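PDB 2C4X: endoglucanase from Clostridium thermocellum, which probably hydrolyses cellulose as a whole enzyme, this piece comprising its C-terminal PKD domain and the CBM44 module, which binds beta-glucan chains including xyloglucan. Local coordinates for residues A96-G108 against E242-E254. The protein carries 1 engineered substitution. Numbering follows the deposited sequence.
Sequences ATGDNSKFNFEDG and EFTIYVDAIDWLE. With CA (calcium ion), chain C; EDO (1,2-ethanediol), chain E.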
# COMPACT_ATOMS: atom_id res chain seq x y z
N ALA A 96 -5.66 -12.48 0.34
CA ALA A 96 -5.30 -13.45 -0.72
C ALA A 96 -6.05 -13.16 -2.00
O ALA A 96 -5.50 -13.31 -3.09
CB ALA A 96 -5.57 -14.87 -0.26
N THR A 97 -7.31 -12.75 -1.87
CA THR A 97 -8.16 -12.38 -3.00
C THR A 97 -8.91 -11.12 -2.63
O THR A 97 -8.97 -10.75 -1.45
CB THR A 97 -9.18 -13.49 -3.37
OG1 THR A 97 -10.04 -13.74 -2.25
CG2 THR A 97 -8.48 -14.79 -3.77
N GLY A 98 -9.50 -10.46 -3.62
CA GLY A 98 -10.27 -9.25 -3.36
C GLY A 98 -9.40 -8.02 -3.13
O GLY A 98 -8.17 -8.09 -3.14
N ASP A 99 -10.06 -6.89 -2.90
CA ASP A 99 -9.41 -5.60 -2.76
C ASP A 99 -10.30 -4.73 -1.88
O ASP A 99 -11.38 -4.31 -2.31
CB ASP A 99 -9.24 -4.97 -4.15
CG ASP A 99 -8.47 -3.65 -4.14
OD1 ASP A 99 -8.15 -3.11 -3.06
OD2 ASP A 99 -8.20 -3.15 -5.24
N ASN A 100 -9.85 -4.49 -0.65
CA ASN A 100 -10.60 -3.69 0.32
C ASN A 100 -10.17 -2.21 0.34
O ASN A 100 -10.46 -1.49 1.30
CB ASN A 100 -10.51 -4.31 1.72
CG ASN A 100 -11.13 -5.70 1.79
OD1 ASN A 100 -10.56 -6.63 2.39
ND2 ASN A 100 -12.30 -5.86 1.17
N SER A 101 -9.47 -1.77 -0.70
CA SER A 101 -9.04 -0.38 -0.83
C SER A 101 -10.22 0.57 -0.84
O SER A 101 -11.33 0.20 -1.23
CB SER A 101 -8.24 -0.18 -2.12
OG SER A 101 -7.04 -0.92 -2.09
N LYS A 102 -9.98 1.80 -0.40
CA LYS A 102 -10.96 2.88 -0.49
C LYS A 102 -11.49 3.01 -1.92
O LYS A 102 -12.69 3.16 -2.13
CB LYS A 102 -10.36 4.21 0.00
CG LYS A 102 -10.08 4.27 1.52
CD LYS A 102 -11.38 4.33 2.32
CE LYS A 102 -11.12 4.44 3.81
NZ LYS A 102 -10.57 3.18 4.38
N PHE A 103 -10.58 2.96 -2.90
CA PHE A 103 -10.97 2.86 -4.30
C PHE A 103 -10.39 1.58 -4.89
O PHE A 103 -9.20 1.51 -5.24
CB PHE A 103 -10.58 4.11 -5.09
CG PHE A 103 -11.45 5.29 -4.77
CD1 PHE A 103 -12.69 5.45 -5.39
CD2 PHE A 103 -11.05 6.23 -3.82
CE1 PHE A 103 -13.51 6.54 -5.09
CE2 PHE A 103 -11.86 7.33 -3.50
CZ PHE A 103 -13.10 7.47 -4.14
N ASN A 104 -11.24 0.56 -4.98
CA ASN A 104 -10.82 -0.79 -5.33
C ASN A 104 -11.33 -1.25 -6.69
O ASN A 104 -10.80 -2.21 -7.27
CB ASN A 104 -11.26 -1.77 -4.23
CG ASN A 104 -12.76 -1.72 -3.96
OD1 ASN A 104 -13.57 -2.13 -4.80
ND2 ASN A 104 -13.13 -1.24 -2.78
N PHE A 105 -12.38 -0.57 -7.16
CA PHE A 105 -12.97 -0.75 -8.49
C PHE A 105 -13.55 -2.15 -8.77
O PHE A 105 -13.81 -2.50 -9.93
CB PHE A 105 -11.99 -0.29 -9.58
CG PHE A 105 -11.48 1.10 -9.35
CD1 PHE A 105 -12.32 2.20 -9.54
CD2 PHE A 105 -10.18 1.31 -8.90
CE1 PHE A 105 -11.86 3.50 -9.32
CE2 PHE A 105 -9.70 2.61 -8.68
CZ PHE A 105 -10.55 3.70 -8.88
N GLU A 106 -13.79 -2.92 -7.71
CA GLU A 106 -14.28 -4.29 -7.84
C GLU A 106 -15.78 -4.38 -8.14
O GLU A 106 -16.28 -5.45 -8.50
CB GLU A 106 -13.94 -5.12 -6.58
CG GLU A 106 -12.44 -5.16 -6.23
CD GLU A 106 -11.59 -5.83 -7.31
OE1 GLU A 106 -11.95 -6.92 -7.77
OE2 GLU A 106 -10.55 -5.26 -7.69
N ASP A 107 -16.49 -3.26 -8.01
CA ASP A 107 -17.92 -3.22 -8.34
C ASP A 107 -18.19 -2.93 -9.83
O ASP A 107 -19.34 -2.87 -10.25
CB ASP A 107 -18.69 -2.26 -7.42
CG ASP A 107 -18.32 -0.79 -7.65
OD1 ASP A 107 -17.47 -0.47 -8.51
OD2 ASP A 107 -18.90 0.07 -6.94
N GLY A 108 -17.12 -2.75 -10.60
CA GLY A 108 -17.22 -2.55 -12.05
C GLY A 108 -17.46 -1.11 -12.47
O GLY A 108 -17.57 -0.81 -13.66
N GLU A 242 -0.52 8.07 -28.31
CA GLU A 242 -1.54 7.43 -27.48
C GLU A 242 -0.87 6.45 -26.52
O GLU A 242 0.01 5.69 -26.91
CB GLU A 242 -2.56 6.72 -28.36
CG GLU A 242 -3.80 6.21 -27.61
CD GLU A 242 -4.80 5.51 -28.53
OE1 GLU A 242 -4.42 5.10 -29.65
OE2 GLU A 242 -5.98 5.36 -28.13
N PHE A 243 -1.30 6.50 -25.26
CA PHE A 243 -0.75 5.65 -24.21
C PHE A 243 -1.81 5.28 -23.16
O PHE A 243 -2.81 6.00 -22.99
CB PHE A 243 0.48 6.30 -23.54
CG PHE A 243 0.20 7.66 -22.93
CD1 PHE A 243 0.28 8.82 -23.70
CD2 PHE A 243 -0.11 7.78 -21.58
CE1 PHE A 243 0.03 10.07 -23.14
CE2 PHE A 243 -0.36 9.02 -21.01
CZ PHE A 243 -0.29 10.17 -21.80
N THR A 244 -1.60 4.16 -22.47
CA THR A 244 -2.57 3.67 -21.51
C THR A 244 -1.96 3.47 -20.13
O THR A 244 -0.98 2.74 -19.95
CB THR A 244 -3.28 2.38 -22.00
OG1 THR A 244 -4.04 2.70 -23.17
CG2 THR A 244 -4.24 1.84 -20.94
N ILE A 245 -2.56 4.16 -19.16
CA ILE A 245 -2.16 4.06 -17.76
C ILE A 245 -3.22 3.27 -17.01
O ILE A 245 -4.41 3.39 -17.30
CB ILE A 245 -1.95 5.48 -17.16
CG1 ILE A 245 -0.63 6.07 -17.67
CG2 ILE A 245 -2.00 5.46 -15.63
CD1 ILE A 245 -0.59 7.57 -17.67
N TYR A 246 -2.79 2.44 -16.07
CA TYR A 246 -3.71 1.70 -15.21
C TYR A 246 -3.61 2.23 -13.79
O TYR A 246 -2.52 2.57 -13.31
CB TYR A 246 -3.43 0.20 -15.27
CG TYR A 246 -3.61 -0.40 -16.64
CD1 TYR A 246 -2.59 -0.35 -17.59
CD2 TYR A 246 -4.81 -1.01 -17.00
CE1 TYR A 246 -2.76 -0.90 -18.86
CE2 TYR A 246 -4.99 -1.56 -18.27
CZ TYR A 246 -3.95 -1.50 -19.19
OH TYR A 246 -4.11 -2.05 -20.45
N VAL A 247 -4.76 2.31 -13.13
CA VAL A 247 -4.87 2.87 -11.78
C VAL A 247 -5.76 1.97 -10.95
O VAL A 247 -6.84 1.59 -11.38
CB VAL A 247 -5.48 4.30 -11.79
CG1 VAL A 247 -5.56 4.86 -10.37
CG2 VAL A 247 -4.68 5.24 -12.70
N ASP A 248 -5.30 1.63 -9.75
CA ASP A 248 -6.06 0.73 -8.88
C ASP A 248 -5.64 0.90 -7.45
O ASP A 248 -4.55 1.40 -7.17
CB ASP A 248 -5.86 -0.74 -9.30
CG ASP A 248 -6.88 -1.68 -8.65
OD1 ASP A 248 -7.95 -1.21 -8.22
OD2 ASP A 248 -6.60 -2.90 -8.55
N ALA A 249 -6.53 0.48 -6.55
CA ALA A 249 -6.22 0.31 -5.13
C ALA A 249 -5.71 1.59 -4.48
O ALA A 249 -4.71 1.57 -3.74
CB ALA A 249 -5.25 -0.86 -4.92
N ILE A 250 -6.39 2.70 -4.77
CA ILE A 250 -6.14 3.96 -4.05
C ILE A 250 -6.69 3.78 -2.63
O ILE A 250 -7.85 3.40 -2.44
CB ILE A 250 -6.78 5.18 -4.74
CG1 ILE A 250 -6.32 5.26 -6.20
CG2 ILE A 250 -6.42 6.46 -4.00
CD1 ILE A 250 -7.12 6.25 -7.05
N ASP A 251 -5.84 4.03 -1.64
CA ASP A 251 -6.14 3.63 -0.28
C ASP A 251 -5.61 4.60 0.76
O ASP A 251 -4.60 5.27 0.55
CB ASP A 251 -5.57 2.23 -0.02
CG ASP A 251 -6.34 1.47 1.04
OD1 ASP A 251 -7.46 1.90 1.40
OD2 ASP A 251 -5.83 0.43 1.52
N TRP A 252 -6.31 4.67 1.89
CA TRP A 252 -5.87 5.43 3.05
C TRP A 252 -6.57 4.89 4.29
O TRP A 252 -7.49 4.07 4.19
CB TRP A 252 -6.12 6.94 2.88
CG TRP A 252 -7.57 7.29 2.70
CD1 TRP A 252 -8.49 7.50 3.69
CD2 TRP A 252 -8.26 7.48 1.46
NE1 TRP A 252 -9.72 7.80 3.14
CE2 TRP A 252 -9.60 7.80 1.77
CE3 TRP A 252 -7.87 7.41 0.11
CZ2 TRP A 252 -10.56 8.04 0.78
CZ3 TRP A 252 -8.83 7.66 -0.87
CH2 TRP A 252 -10.16 7.97 -0.53
N LEU A 253 -6.13 5.37 5.46
CA LEU A 253 -6.68 4.94 6.74
C LEU A 253 -7.73 5.90 7.29
O LEU A 253 -7.62 7.11 7.13
CB LEU A 253 -5.55 4.80 7.77
CG LEU A 253 -4.58 3.62 7.65
CD1 LEU A 253 -3.27 3.93 8.38
CD2 LEU A 253 -5.20 2.33 8.18
N GLU A 254 -8.73 5.32 7.95
CA GLU A 254 -9.82 6.04 8.65
C GLU A 254 -10.90 6.52 7.69
O GLU A 254 -11.94 5.87 7.55
CB GLU A 254 -9.31 7.19 9.54
CG GLU A 254 -8.28 6.78 10.60
CD GLU A 254 -8.42 7.55 11.92
OE1 GLU A 254 -9.40 8.31 12.08
OE2 GLU A 254 -7.54 7.39 12.80
CA CA C . -8.85 -3.54 -7.62
C1 EDO E . -16.24 2.06 -6.63
O1 EDO E . -15.73 1.56 -7.88
C2 EDO E . -15.09 2.52 -5.74
O2 EDO E . -14.07 1.53 -5.73
O HOH W 1 -9.90 0.72 3.42
O HOH W 2 -4.67 -1.12 -0.35
O HOH W 3 -9.62 2.46 6.94
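K102 lies across W252 in the beta-sandwich of CBM44, where the last strand, central in its sheet, runs out towards the C-terminus and meets the loop entering the module from the PKD domain; the two share a calcium ion. The lysine chain can be followed outward over the indole. CB lies over the six-membered ring, 3.8 Å from W252 CH2, and also nears the carbonyl of I250. CG makes a CH-pi contact with the five-membered ring, 3.7 Å from its centroid and 18° off the normal. CD continues past NE1 and CE2, and CE reaches both NE1 and the W252 carbonyl. Bends at chi2 and chi4 (-70°) curl the chain back, so that NZ hydrogen-bonds W252 O (3.2 Å). Two waters also accept from NZ, one linking it to N100 O, the other to E254 N.

At the backbone, F103 and I250 form a single antiparallel hydrogen-bonded bridge, with F103 N donating to I250 O (2.8 Å) and a weak return bond. The F103 ring meets W252 rim to rim, planes at 52°, CE2 against CH2. K102 N donates to D251 OD1 from above the carboxylate plane.

Farther along, the side chains of D99 and D248 come from opposite directions and meet at the calcium. D248, which also has a polar partner in F132, binds through both oxygens. N104 O, E106 OE2 and the carbonyls of K133 and R136 complete the site, tying the loop to the strand. D99 binds the metal through OD2 alone; its OD1 accepts from S101 N in an Asx turn and, on its syn lone pair, from S101 OG at 2.6 Å.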